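401aa long hypothetical glucose-1-phosphate thymidylyltransferase (Sulfolobus tokodaii, PDB 2GGO) probably acts as a bifunctional enzyme in the synthesis of UDP-N-acetylglucosamine and UDP-N-acetylgalactosamine, with a nucleotidyltransferase section and a hexapeptide-repeat section. Local coordinates at residues Lys23-Ile28 and Lys58-Lys63; Thr50-Ser55 and Gly81-Ser86; Cys109-Ile112 and Asn117-Ile120; Glu203-Asp208 and Asn219-Asp224. One frame throughout, in Å; residues are numbered along the deposited sequence.

Interaction 1: residues Lys23-Ile28 and Lys58-Lys63; sequences KAFVPI and KEYFEK
The backbone oxygen of F25 is hydrogen-bonded to NH1 of R21, and the ring of the same residue lies between Y60 and F61. The three rings form an aromatic cluster in the nucleotidyltransferase section, between the short 3-10 turn 23-25 and helix 58-64. F25 stands in the middle and takes part in two tilted edge-to-face pairs. Y60 turns its edge to one face of F25, with the ring centroids 5.1 Å apart and the planes at 60°; its CE2 lies over that face, nearer the rim than the centre. F25 in turn presents its own edge to a face of F61 at a centroid distance of 5.0 Å, and here CE2 of F25 is the atom above the ring. The F25 and Y60 side chains run past each other in opposite senses. Y60 has CG anti to its backbone nitrogen (chi1 -164°), whereas in neighbouring F61 CG stands anti to the carbonyl carbon (chi1 -76°); the different rotations let two successive helix residues meet one phenyl at a face and at its edge. P22 and I34 add apolar cover: P22 touches both Y60 and F61, while I34 of helix 33-43 packs on A24, F25 and F61. No hydrogen bond crosses between the two segments, so dispersion and ring quadrupoles carry the contact. Beside the cluster, A24 CB meets the F61 ring obliquely, 3.8 Å from CE1 and 3.9 Å from CZ.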
loop_
_atom_site.group_PDB
_atom_site.type_symbol
_atom_site.label_atom_id
_atom_site.label_comp_id
_atom_site.label_asym_id
_atom_site.label_seq_id
_atom_site.Cartn_x
_atom_site.Cartn_y
_atom_site.Cartn_z
ATOM N N LYS A 23 0.689 2.581 -7.478
ATOM C CA LYS A 23 0.512 1.956 -6.142
ATOM C C LYS A 23 0.580 0.447 -6.083
ATOM O O LYS A 23 0.847 -0.105 -5.023
ATOM C CB LYS A 23 -0.758 2.384 -5.434
ATOM C CG LYS A 23 -1.724 3.092 -6.338
ATOM C CD LYS A 23 -3.125 2.478 -6.208
ATOM C CE LYS A 23 -4.037 2.954 -7.368
ATOM N NZ LYS A 23 -5.460 3.169 -6.922
ATOM N N ALA A 24 0.313 -0.220 -7.213
ATOM C CA ALA A 24 0.292 -1.689 -7.263
ATOM C C ALA A 24 1.662 -2.210 -6.943
ATOM O O ALA A 24 1.825 -3.368 -6.552
ATOM C CB ALA A 24 -0.120 -2.140 -8.668
ATOM N N PHE A 25 2.664 -1.349 -7.100
ATOM C CA PHE A 25 4.069 -1.757 -6.860
ATOM C C PHE A 25 4.672 -1.340 -5.500
ATOM O O PHE A 25 5.825 -1.544 -5.271
ATOM C CB PHE A 25 4.950 -1.356 -8.040
ATOM C CG PHE A 25 4.646 -2.134 -9.267
ATOM C CD1 PHE A 25 5.178 -3.424 -9.427
ATOM C CD2 PHE A 25 3.792 -1.626 -10.227
ATOM C CE1 PHE A 25 4.865 -4.179 -10.542
ATOM C CE2 PHE A 25 3.462 -2.377 -11.340
ATOM C CZ PHE A 25 4.008 -3.657 -11.500
ATOM N N VAL A 26 3.872 -0.760 -4.630
ATOM C CA VAL A 26 4.265 -0.486 -3.239
ATOM C C VAL A 26 4.771 -1.800 -2.645
ATOM O O VAL A 26 4.044 -2.810 -2.744
ATOM C CB VAL A 26 3.063 0.043 -2.431
ATOM C CG1 VAL A 26 3.279 -0.081 -0.924
ATOM C CG2 VAL A 26 2.805 1.476 -2.748
ATOM N N PRO A 27 6.008 -1.808 -2.033
ATOM C CA PRO A 27 6.481 -3.053 -1.466
ATOM C C PRO A 27 5.907 -3.362 -0.074
ATOM O O PRO A 27 5.608 -2.471 0.756
ATOM C CB PRO A 27 8.008 -2.889 -1.442
ATOM C CG PRO A 27 8.244 -1.474 -1.338
ATOM C CD PRO A 27 7.005 -0.731 -1.809
ATOM N N ILE A 28 5.686 -4.646 0.130
ATOM C CA ILE A 28 5.347 -5.180 1.415
ATOM C C ILE A 28 6.487 -6.149 1.606
ATOM O O ILE A 28 6.635 -7.103 0.816
ATOM C CB ILE A 28 4.000 -5.903 1.372
ATOM C CG1 ILE A 28 2.917 -4.934 0.918
ATOM C CG2 ILE A 28 3.684 -6.489 2.749
ATOM C CD1 ILE A 28 1.812 -5.621 0.242
ATOM N N LYS A 58 0.905 2.046 -18.344
ATOM C CA LYS A 58 0.944 0.860 -19.222
ATOM C C LYS A 58 2.328 0.227 -19.408
ATOM O O LYS A 58 2.467 -0.992 -19.414
ATOM C CB LYS A 58 0.347 1.240 -20.591
ATOM C CG LYS A 58 0.645 0.292 -21.744
ATOM C CD LYS A 58 0.801 1.072 -23.095
ATOM C CE LYS A 58 1.903 2.207 -23.082
ATOM N NZ LYS A 58 3.327 1.791 -23.394
ATOM N N GLU A 59 3.337 1.071 -19.589
ATOM C CA GLU A 59 4.689 0.618 -19.920
ATOM C C GLU A 59 5.366 -0.059 -18.732
ATOM O O GLU A 59 6.047 -1.089 -18.882
ATOM C CB GLU A 59 5.553 1.808 -20.359
ATOM C CG GLU A 59 6.998 1.406 -20.756
ATOM C CD GLU A 59 8.115 2.132 -19.954
ATOM O OE1 GLU A 59 9.106 2.556 -20.593
ATOM O OE2 GLU A 59 8.032 2.253 -18.702
ATOM N N TYR A 60 5.193 0.580 -17.569
ATOM C CA TYR A 60 5.722 0.119 -16.293
ATOM C C TYR A 60 5.265 -1.319 -15.950
ATOM O O TYR A 60 6.093 -2.192 -15.629
ATOM C CB TYR A 60 5.305 1.118 -15.193
ATOM C CG TYR A 60 6.094 0.977 -13.906
ATOM C CD1 TYR A 60 7.136 1.839 -13.600
ATOM C CD2 TYR A 60 5.819 -0.049 -13.018
ATOM C CE1 TYR A 60 7.859 1.685 -12.435
ATOM C CE2 TYR A 60 6.532 -0.208 -11.873
ATOM C CZ TYR A 60 7.543 0.660 -11.570
ATOM O OH TYR A 60 8.229 0.452 -10.394
ATOM N N PHE A 61 3.950 -1.540 -16.030
ATOM C CA PHE A 61 3.351 -2.849 -15.757
ATOM C C PHE A 61 3.860 -3.912 -16.700
ATOM O O PHE A 61 4.295 -4.970 -16.282
ATOM C CB PHE A 61 1.823 -2.772 -15.809
ATOM C CG PHE A 61 1.193 -2.121 -14.605
ATOM C CD1 PHE A 61 0.701 -2.896 -13.560
ATOM C CD2 PHE A 61 1.081 -0.731 -14.522
ATOM C CE1 PHE A 61 0.101 -2.315 -12.444
ATOM C CE2 PHE A 61 0.461 -0.120 -13.425
ATOM C CZ PHE A 61 -0.014 -0.901 -12.374
ATOM N N GLU A 62 3.818 -3.615 -17.991
ATOM C CA GLU A 62 4.333 -4.530 -18.996
ATOM C C GLU A 62 5.760 -4.921 -18.674
ATOM O O GLU A 62 6.103 -6.086 -18.742
ATOM C CB GLU A 62 4.205 -3.947 -20.404
ATOM C CG GLU A 62 3.293 -4.764 -21.322
ATOM C CD GLU A 62 2.482 -3.906 -22.322
ATOM O OE1 GLU A 62 2.600 -2.647 -22.298
ATOM O OE2 GLU A 62 1.710 -4.500 -23.130
ATOM N N LYS A 63 6.584 -3.953 -18.290
ATOM C CA LYS A 63 7.997 -4.217 -18.032
ATOM C C LYS A 63 8.241 -5.114 -16.829
ATOM O O LYS A 63 9.136 -5.950 -16.869
ATOM C CB LYS A 63 8.775 -2.900 -17.917
ATOM C CG LYS A 63 9.154 -2.371 -19.295
ATOM C CD LYS A 63 9.383 -0.852 -19.350
ATOM C CE LYS A 63 10.131 -0.458 -20.650
ATOM N NZ LYS A 63 11.626 -0.684 -20.586
#

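Interaction 2: residues Thr50-Ser55 and Gly81-Ser86; sequences TVIVSS and GAAILS
I52, on strand 48-53 of the Rossmann-like sheet in the nucleotidyltransferase section, packs against A83, and with CD1 against I84, of the loop that leads from strand 69-72 to strand 92-97. The apolar contacts are two. The CG2 branch of I52 reaches the methyl of A83, CG2 to CB 4.0 Å, and the other branch ends with CD1 4.1 Å from CG2 of I84; the two isoleucine side chains meet at about a right angle. With CG1 of I52 anti to the carbonyl carbon (chi1 -63°) and CG2 anti to the backbone nitrogen, the branches fork apart: CG2 goes to A83, while CD1 reaches both A83 O and I84. The second kind of contact is carbon against carbonyl: A83 O sits in the fork, 3.5 Å from I52 CG2 and 3.7 Å from I52 CD1. L6 of strand 2-6 touches both I52 and A83. A83 also packs on Q73, which probably binds the ribonucleoside triphosphate, so the contact probably lies behind the nucleotide site. No hydrogen bond joins the two segments; their hold rests on van der Waals contact of two I52 methyls with A83 O and with the A83 and I84 methyls, which is non-directional.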
loop_
_atom_site.group_PDB
_atom_site.type_symbol
_atom_site.label_atom_id
_atom_site.label_comp_id
_atom_site.label_asym_id
_atom_site.label_seq_id
_atom_site.Cartn_x
_atom_site.Cartn_y
_atom_site.Cartn_z
ATOM N N THR A 50 -5.809 -10.153 -15.691
ATOM C CA THR A 50 -5.687 -8.929 -16.431
ATOM C C THR A 50 -5.627 -7.748 -15.458
ATOM O O THR A 50 -6.470 -7.634 -14.543
ATOM C CB THR A 50 -6.906 -8.724 -17.325
ATOM O OG1 THR A 50 -7.008 -9.828 -18.216
ATOM C CG2 THR A 50 -6.775 -7.437 -18.147
ATOM N N VAL A 51 -4.668 -6.849 -15.673
ATOM C CA VAL A 51 -4.665 -5.574 -14.940
ATOM C C VAL A 51 -5.204 -4.410 -15.779
ATOM O O VAL A 51 -4.703 -4.131 -16.851
ATOM C CB VAL A 51 -3.258 -5.219 -14.409
ATOM C CG1 VAL A 51 -3.368 -4.208 -13.288
ATOM C CG2 VAL A 51 -2.577 -6.453 -13.927
ATOM N N ILE A 52 -6.227 -3.732 -15.293
ATOM C CA ILE A 52 -6.634 -2.471 -15.911
ATOM C C ILE A 52 -5.808 -1.343 -15.272
ATOM O O ILE A 52 -5.769 -1.181 -14.056
ATOM C CB ILE A 52 -8.135 -2.238 -15.777
ATOM C CG1 ILE A 52 -8.862 -3.366 -16.533
ATOM C CG2 ILE A 52 -8.534 -0.859 -16.344
ATOM C CD1 ILE A 52 -10.054 -3.951 -15.797
ATOM N N VAL A 53 -5.105 -0.620 -16.120
ATOM C CA VAL A 53 -4.158 0.387 -15.699
ATOM C C VAL A 53 -4.453 1.703 -16.440
ATOM O O VAL A 53 -5.343 1.761 -17.296
ATOM C CB VAL A 53 -2.697 -0.089 -15.938
ATOM C CG1 VAL A 53 -2.495 -1.442 -15.341
ATOM C CG2 VAL A 53 -2.321 -0.124 -17.428
ATOM N N SER A 54 -3.741 2.770 -16.094
ATOM C CA SER A 54 -3.840 3.988 -16.871
ATOM C C SER A 54 -2.788 3.930 -17.973
ATOM O O SER A 54 -1.787 3.213 -17.846
ATOM C CB SER A 54 -3.652 5.199 -15.963
ATOM O OG SER A 54 -2.338 5.209 -15.425
ATOM N N SER A 55 -3.019 4.667 -19.062
ATOM C CA SER A 55 -2.074 4.718 -20.212
ATOM C C SER A 55 -0.687 5.182 -19.800
ATOM O O SER A 55 0.324 4.580 -20.205
ATOM C CB SER A 55 -2.628 5.625 -21.301
ATOM O OG SER A 55 -4.055 5.549 -21.295
ATOM N N GLY A 81 -15.888 1.591 -12.157
ATOM C CA GLY A 81 -16.727 1.040 -13.214
ATOM C C GLY A 81 -16.333 1.451 -14.623
ATOM O O GLY A 81 -16.669 0.755 -15.586
ATOM N N ALA A 82 -15.643 2.586 -14.753
ATOM C CA ALA A 82 -15.087 3.020 -16.046
ATOM C C ALA A 82 -13.863 2.164 -16.410
ATOM O O ALA A 82 -13.452 2.089 -17.586
ATOM C CB ALA A 82 -14.731 4.506 -16.009
ATOM N N ALA A 83 -13.305 1.522 -15.373
ATOM C CA ALA A 83 -12.182 0.585 -15.482
ATOM C C ALA A 83 -12.619 -0.666 -16.220
ATOM O O ALA A 83 -11.940 -1.125 -17.137
ATOM C CB ALA A 83 -11.624 0.233 -14.087
ATOM N N ILE A 84 -13.768 -1.195 -15.815
ATOM C CA ILE A 84 -14.366 -2.378 -16.445
ATOM C C ILE A 84 -15.331 -2.033 -17.607
ATOM O O ILE A 84 -16.048 -2.900 -18.122
ATOM C CB ILE A 84 -14.994 -3.336 -15.386
ATOM C CG1 ILE A 84 -15.281 -2.574 -14.082
ATOM C CG2 ILE A 84 -14.055 -4.525 -15.118
ATOM C CD1 ILE A 84 -16.216 -3.279 -13.140
ATOM N N LEU A 85 -15.339 -0.759 -18.009
ATOM C CA LEU A 85 -15.755 -0.389 -19.361
ATOM C C LEU A 85 -14.633 -0.824 -20.299
ATOM O O LEU A 85 -14.740 -0.684 -21.520
ATOM C CB LEU A 85 -16.021 1.120 -19.511
ATOM C CG LEU A 85 -17.419 1.740 -19.333
ATOM C CD1 LEU A 85 -17.634 2.839 -20.384
ATOM C CD2 LEU A 85 -18.562 0.713 -19.402
ATOM N N SER A 86 -13.554 -1.335 -19.702
ATOM C CA SER A 86 -12.468 -1.987 -20.428
ATOM C C SER A 86 -12.423 -3.494 -20.112
ATOM O O SER A 86 -11.456 -4.172 -20.485
ATOM C CB SER A 86 -11.114 -1.319 -20.126
ATOM O OG SER A 86 -11.211 0.099 -20.126
#

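Interaction 3: residues Cys109-Ile112 and Asn117-Ile120; sequences CNII and NAII
The flat group in this contact is the peptide joining A118 to I119, and CD1 of I111 rests over one of its faces, 3.8 Å from A118 C and equally far from I119 N. No aromatic ring takes part. This is helix-on-sheet packing in the nucleotidyltransferase section: helix 106-111 sets one isoleucine on strand 117-123, the strand that follows it after a short loop. I111 extends with CG1 anti to its backbone nitrogen (chi1 -158°), which carries the longer branch to the strand. Its CG1 meets the methyl of A118 at 3.6 Å, and CD1 continues on to I120 CG1, 4.0 Å away, bridging A118, whose CB faces the helix, and I120, whose CG1 comes round to it. I119, between them, turns its CB away from the helix and packs on I188 of helix 184-194 instead. K162 of the adjacent strand 155-164 and L94 of 92-97, one strand beyond, also touch I111. C109 of the same helix is in a disulfide with C44. No hydrogen bond links the two segments, so the contact is van der Waals packing of a methyl and methylene on a methyl and a peptide face, without directional bonds.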
loop_
_atom_site.group_PDB
_atom_site.type_symbol
_atom_site.label_atom_id
_atom_site.label_comp_id
_atom_site.label_asym_id
_atom_site.label_seq_id
_atom_site.Cartn_x
_atom_site.Cartn_y
_atom_site.Cartn_z
ATOM N N CYS A 109 -10.928 -18.428 -3.350
ATOM C CA CYS A 109 -11.120 -19.788 -3.810
ATOM C C CYS A 109 -12.580 -20.233 -3.621
ATOM O O CYS A 109 -13.127 -21.063 -4.349
ATOM C CB CYS A 109 -10.189 -20.711 -3.054
ATOM S SG CYS A 109 -8.416 -20.402 -3.213
ATOM N N ASN A 110 -13.209 -19.644 -2.641
ATOM C CA ASN A 110 -14.507 -20.046 -2.241
ATOM C C ASN A 110 -15.557 -19.382 -3.148
ATOM O O ASN A 110 -16.455 -20.050 -3.700
ATOM C CB ASN A 110 -14.607 -19.626 -0.790
ATOM C CG ASN A 110 -15.837 -20.117 -0.116
ATOM O OD1 ASN A 110 -15.763 -20.673 0.992
ATOM N ND2 ASN A 110 -16.998 -19.904 -0.753
ATOM N N ILE A 111 -15.406 -18.069 -3.336
ATOM C CA ILE A 111 -16.277 -17.250 -4.198
ATOM C C ILE A 111 -16.359 -17.729 -5.665
ATOM O O ILE A 111 -17.407 -17.668 -6.289
ATOM C CB ILE A 111 -15.906 -15.713 -4.083
ATOM C CG1 ILE A 111 -17.068 -14.828 -4.492
ATOM C CG2 ILE A 111 -14.704 -15.332 -4.928
ATOM C CD1 ILE A 111 -16.858 -13.337 -4.148
ATOM N N ILE A 112 -15.266 -18.242 -6.215
ATOM C CA ILE A 112 -15.226 -18.558 -7.648
ATOM C C ILE A 112 -16.030 -19.810 -7.978
ATOM O O ILE A 112 -16.295 -20.113 -9.150
ATOM C CB ILE A 112 -13.769 -18.709 -8.175
ATOM C CG1 ILE A 112 -13.046 -19.849 -7.450
ATOM C CG2 ILE A 112 -13.028 -17.384 -8.050
ATOM C CD1 ILE A 112 -11.550 -19.963 -7.806
ATOM N N ASN A 117 -23.742 -14.136 -8.561
ATOM C CA ASN A 117 -22.939 -12.972 -8.258
ATOM C C ASN A 117 -22.709 -12.914 -6.763
ATOM O O ASN A 117 -23.661 -12.953 -5.990
ATOM C CB ASN A 117 -23.655 -11.719 -8.710
ATOM C CG ASN A 117 -23.838 -11.661 -10.204
ATOM O OD1 ASN A 117 -22.945 -11.271 -10.925
ATOM N ND2 ASN A 117 -25.024 -12.024 -10.677
ATOM N N ALA A 118 -21.445 -12.826 -6.344
ATOM C CA ALA A 118 -21.116 -12.692 -4.916
ATOM C C ALA A 118 -20.141 -11.523 -4.617
ATOM O O ALA A 118 -19.551 -10.937 -5.521
ATOM C CB ALA A 118 -20.580 -14.025 -4.354
ATOM N N ILE A 119 -19.970 -11.224 -3.338
ATOM C CA ILE A 119 -19.216 -10.069 -2.902
ATOM C C ILE A 119 -18.663 -10.348 -1.523
ATOM O O ILE A 119 -19.332 -10.959 -0.703
ATOM C CB ILE A 119 -20.128 -8.832 -2.952
ATOM C CG1 ILE A 119 -19.803 -8.007 -4.188
ATOM C CG2 ILE A 119 -20.102 -7.981 -1.673
ATOM C CD1 ILE A 119 -20.497 -6.707 -4.189
ATOM N N ILE A 120 -17.411 -9.954 -1.289
ATOM C CA ILE A 120 -16.784 -10.144 0.027
ATOM C C ILE A 120 -16.970 -8.899 0.884
ATOM O O ILE A 120 -16.905 -7.779 0.396
ATOM C CB ILE A 120 -15.323 -10.643 -0.078
ATOM C CG1 ILE A 120 -15.345 -12.060 -0.671
ATOM C CG2 ILE A 120 -14.639 -10.665 1.294
ATOM C CD1 ILE A 120 -14.017 -12.611 -1.117
#

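Interaction 4: residues Glu203-Asp208 and Asn219-Asp224; sequences EGYWMD and NKWALD
Aromatic stacking dominates: the phenol ring of Y205 lies flat on the five-membered ring of W221, the centroids 3.7 Å apart and the planes inclined by only 4°. This face-to-face stack joins the residue just before strand 206-208 to helix 212-225. W221 CG sits above the middle of the tyrosine ring, while Y205 CD2 lies over the indole nearer its rim; the closest atoms are CD1 of Y205 and CD1 of W221, at 3.5 Å. A pair of CH-pi contacts supplements the stack. The side chains run antiparallel, sliding past each other, so each methylene comes over the partner's ring: Y205 CB is 4.0 Å from the centroid of the W221 five-membered ring, and W221 CB is 4.0 Å from the centroid of the Y205 ring. In both residues CG is anti to the backbone nitrogen (chi1 -178° and -167°), which extends each side chain out to the other.

Polar bonds lie around the stack. Y205 N donates a hydrogen bond to S103 OG, and Y202 OH bonds to Y205 O. A K220 NZ-E297 salt bridge and a D224 OD1-Y280 OH hydrogen bond tie the helix to the C-terminal beta-strand region. Between the segments themselves no hydrogen bond forms. The contact thus rests on dispersion and weak CH-pi attraction between two nearly parallel, reciprocally placed aromatic side chains.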
loop_
_atom_site.group_PDB
_atom_site.type_symbol
_atom_site.label_atom_id
_atom_site.label_comp_id
_atom_site.label_asym_id
_atom_site.label_seq_id
_atom_site.Cartn_x
_atom_site.Cartn_y
_atom_site.Cartn_z
ATOM N N GLU A 203 -12.630 -13.293 6.703
ATOM C CA GLU A 203 -12.227 -13.527 8.092
ATOM C C GLU A 203 -10.835 -13.041 8.609
ATOM O O GLU A 203 -10.787 -12.371 9.666
ATOM C CB GLU A 203 -12.676 -14.903 8.609
ATOM C CG GLU A 203 -14.231 -14.877 8.861
ATOM C CD GLU A 203 -14.698 -15.695 10.059
ATOM O OE1 GLU A 203 -15.201 -15.082 11.036
ATOM O OE2 GLU A 203 -14.571 -16.944 10.020
ATOM N N GLY A 204 -9.746 -13.328 7.883
ATOM C CA GLY A 204 -8.414 -12.790 8.247
ATOM C C GLY A 204 -8.164 -11.264 8.161
ATOM O O GLY A 204 -9.033 -10.430 8.471
ATOM N N TYR A 205 -6.962 -10.901 7.710
ATOM C CA TYR A 205 -6.515 -9.494 7.581
ATOM C C TYR A 205 -6.785 -8.843 6.199
ATOM O O TYR A 205 -6.485 -9.405 5.151
ATOM C CB TYR A 205 -5.029 -9.411 7.980
ATOM C CG TYR A 205 -4.370 -8.027 7.965
ATOM C CD1 TYR A 205 -4.512 -7.145 9.047
ATOM C CD2 TYR A 205 -3.552 -7.624 6.885
ATOM C CE1 TYR A 205 -3.881 -5.888 9.037
ATOM C CE2 TYR A 205 -2.915 -6.363 6.878
ATOM C CZ TYR A 205 -3.084 -5.516 7.954
ATOM O OH TYR A 205 -2.482 -4.278 7.949
ATOM N N TRP A 206 -7.369 -7.655 6.259
ATOM C CA TRP A 206 -7.680 -6.801 5.140
ATOM C C TRP A 206 -7.152 -5.366 5.443
ATOM O O TRP A 206 -7.229 -4.893 6.567
ATOM C CB TRP A 206 -9.195 -6.766 4.966
ATOM C CG TRP A 206 -9.717 -6.012 3.738
ATOM C CD1 TRP A 206 -9.842 -6.504 2.470
ATOM C CD2 TRP A 206 -10.195 -4.650 3.681
ATOM N NE1 TRP A 206 -10.369 -5.541 1.628
ATOM C CE2 TRP A 206 -10.587 -4.396 2.346
ATOM C CE3 TRP A 206 -10.320 -3.616 4.630
ATOM C CZ2 TRP A 206 -11.087 -3.153 1.931
ATOM C CZ3 TRP A 206 -10.830 -2.381 4.214
ATOM C CH2 TRP A 206 -11.190 -2.161 2.879
ATOM N N MET A 207 -6.664 -4.663 4.428
ATOM C CA MET A 207 -6.281 -3.267 4.572
ATOM C C MET A 207 -6.381 -2.669 3.186
ATOM O O MET A 207 -5.806 -3.199 2.269
ATOM C CB MET A 207 -4.824 -3.211 5.069
ATOM C CG MET A 207 -4.187 -1.782 5.220
ATOM S SD MET A 207 -5.044 -0.742 6.416
ATOM C CE MET A 207 -4.479 -1.487 7.961
ATOM N N ASP A 208 -7.111 -1.587 2.976
ATOM C CA ASP A 208 -6.842 -0.884 1.727
ATOM C C ASP A 208 -5.674 0.063 1.959
ATOM O O ASP A 208 -5.596 0.762 2.979
ATOM C CB ASP A 208 -8.052 -0.174 1.121
ATOM C CG ASP A 208 -8.422 1.041 1.865
ATOM O OD1 ASP A 208 -8.234 1.004 3.102
ATOM O OD2 ASP A 208 -8.905 2.007 1.230
ATOM N N ASN A 219 3.135 -3.460 6.245
ATOM C CA ASN A 219 4.474 -4.032 6.276
ATOM C C ASN A 219 4.697 -4.529 7.667
ATOM O O ASN A 219 5.368 -5.545 7.856
ATOM C CB ASN A 219 5.504 -2.934 5.929
ATOM C CG ASN A 219 5.968 -2.991 4.537
ATOM O OD1 ASN A 219 6.845 -3.760 4.203
ATOM N ND2 ASN A 219 5.404 -2.156 3.686
ATOM N N LYS A 220 4.095 -3.853 8.654
ATOM C CA LYS A 220 4.193 -4.348 10.044
ATOM C C LYS A 220 3.470 -5.674 10.165
ATOM O O LYS A 220 4.044 -6.678 10.576
ATOM C CB LYS A 220 3.606 -3.347 11.014
ATOM C CG LYS A 220 4.523 -2.170 11.360
ATOM C CD LYS A 220 3.812 -1.289 12.313
ATOM C CE LYS A 220 3.863 -1.899 13.730
ATOM N NZ LYS A 220 3.178 -0.901 14.559
ATOM N N TRP A 221 2.217 -5.699 9.722
ATOM C CA TRP A 221 1.498 -6.989 9.668
ATOM C C TRP A 221 2.302 -8.129 9.013
ATOM O O TRP A 221 2.500 -9.202 9.581
ATOM C CB TRP A 221 0.153 -6.830 8.978
ATOM C CG TRP A 221 -0.673 -8.062 9.223
ATOM C CD1 TRP A 221 -1.488 -8.303 10.297
ATOM C CD2 TRP A 221 -0.706 -9.251 8.414
ATOM N NE1 TRP A 221 -2.041 -9.561 10.190
ATOM C CE2 TRP A 221 -1.572 -10.163 9.048
ATOM C CE3 TRP A 221 -0.106 -9.621 7.204
ATOM C CZ2 TRP A 221 -1.860 -11.423 8.498
ATOM C CZ3 TRP A 221 -0.368 -10.847 6.679
ATOM C CH2 TRP A 221 -1.237 -11.751 7.322
ATOM N N ALA A 222 2.762 -7.902 7.802
ATOM C CA ALA A 222 3.532 -8.893 7.099
ATOM C C ALA A 222 4.783 -9.394 7.825
ATOM O O ALA A 222 5.149 -10.575 7.710
ATOM C CB ALA A 222 3.900 -8.358 5.680
ATOM N N LEU A 223 5.486 -8.473 8.493
ATOM C CA LEU A 223 6.698 -8.809 9.217
ATOM C C LEU A 223 6.301 -9.750 10.334
ATOM O O LEU A 223 6.962 -10.776 10.578
ATOM C CB LEU A 223 7.397 -7.533 9.759
ATOM C CG LEU A 223 8.701 -7.809 10.508
ATOM C CD1 LEU A 223 9.588 -8.801 9.759
ATOM C CD2 LEU A 223 9.414 -6.492 10.746
ATOM N N ASP A 224 5.187 -9.435 10.976
ATOM C CA ASP A 224 4.720 -10.292 12.051
ATOM C C ASP A 224 4.310 -11.679 11.551
ATOM O O ASP A 224 4.690 -12.701 12.137
ATOM C CB ASP A 224 3.558 -9.631 12.768
ATOM C CG ASP A 224 4.006 -8.528 13.701
ATOM O OD1 ASP A 224 5.154 -8.564 14.190
ATOM O OD2 ASP A 224 3.191 -7.631 13.975
#

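How the interactions relate
All four contacts belong to the nucleotidyltransferase section. Interactions 1 and 2 meet directly where helix 58-64 follows strand 48-53: F61 CD2 lies 3.7 Å from V53 CG1. Interaction 1 also touches interaction 4, whose N219 ND2 probably donates a hydrogen bond to P27 O at 3.0 Å, while I28 packs on A222. Interactions 2 and 3 reach the same seven-stranded sheet, their centres 21 Å apart. Both flank the likely substrate site: the side chain of I52 is about 4 Å from that of A8 at the nucleotide end, and I119 about 5 Å from N157 at the sugar-phosphate end. Interaction 4 lies away from these sites, on the helix that faces the C-terminal beta-strands.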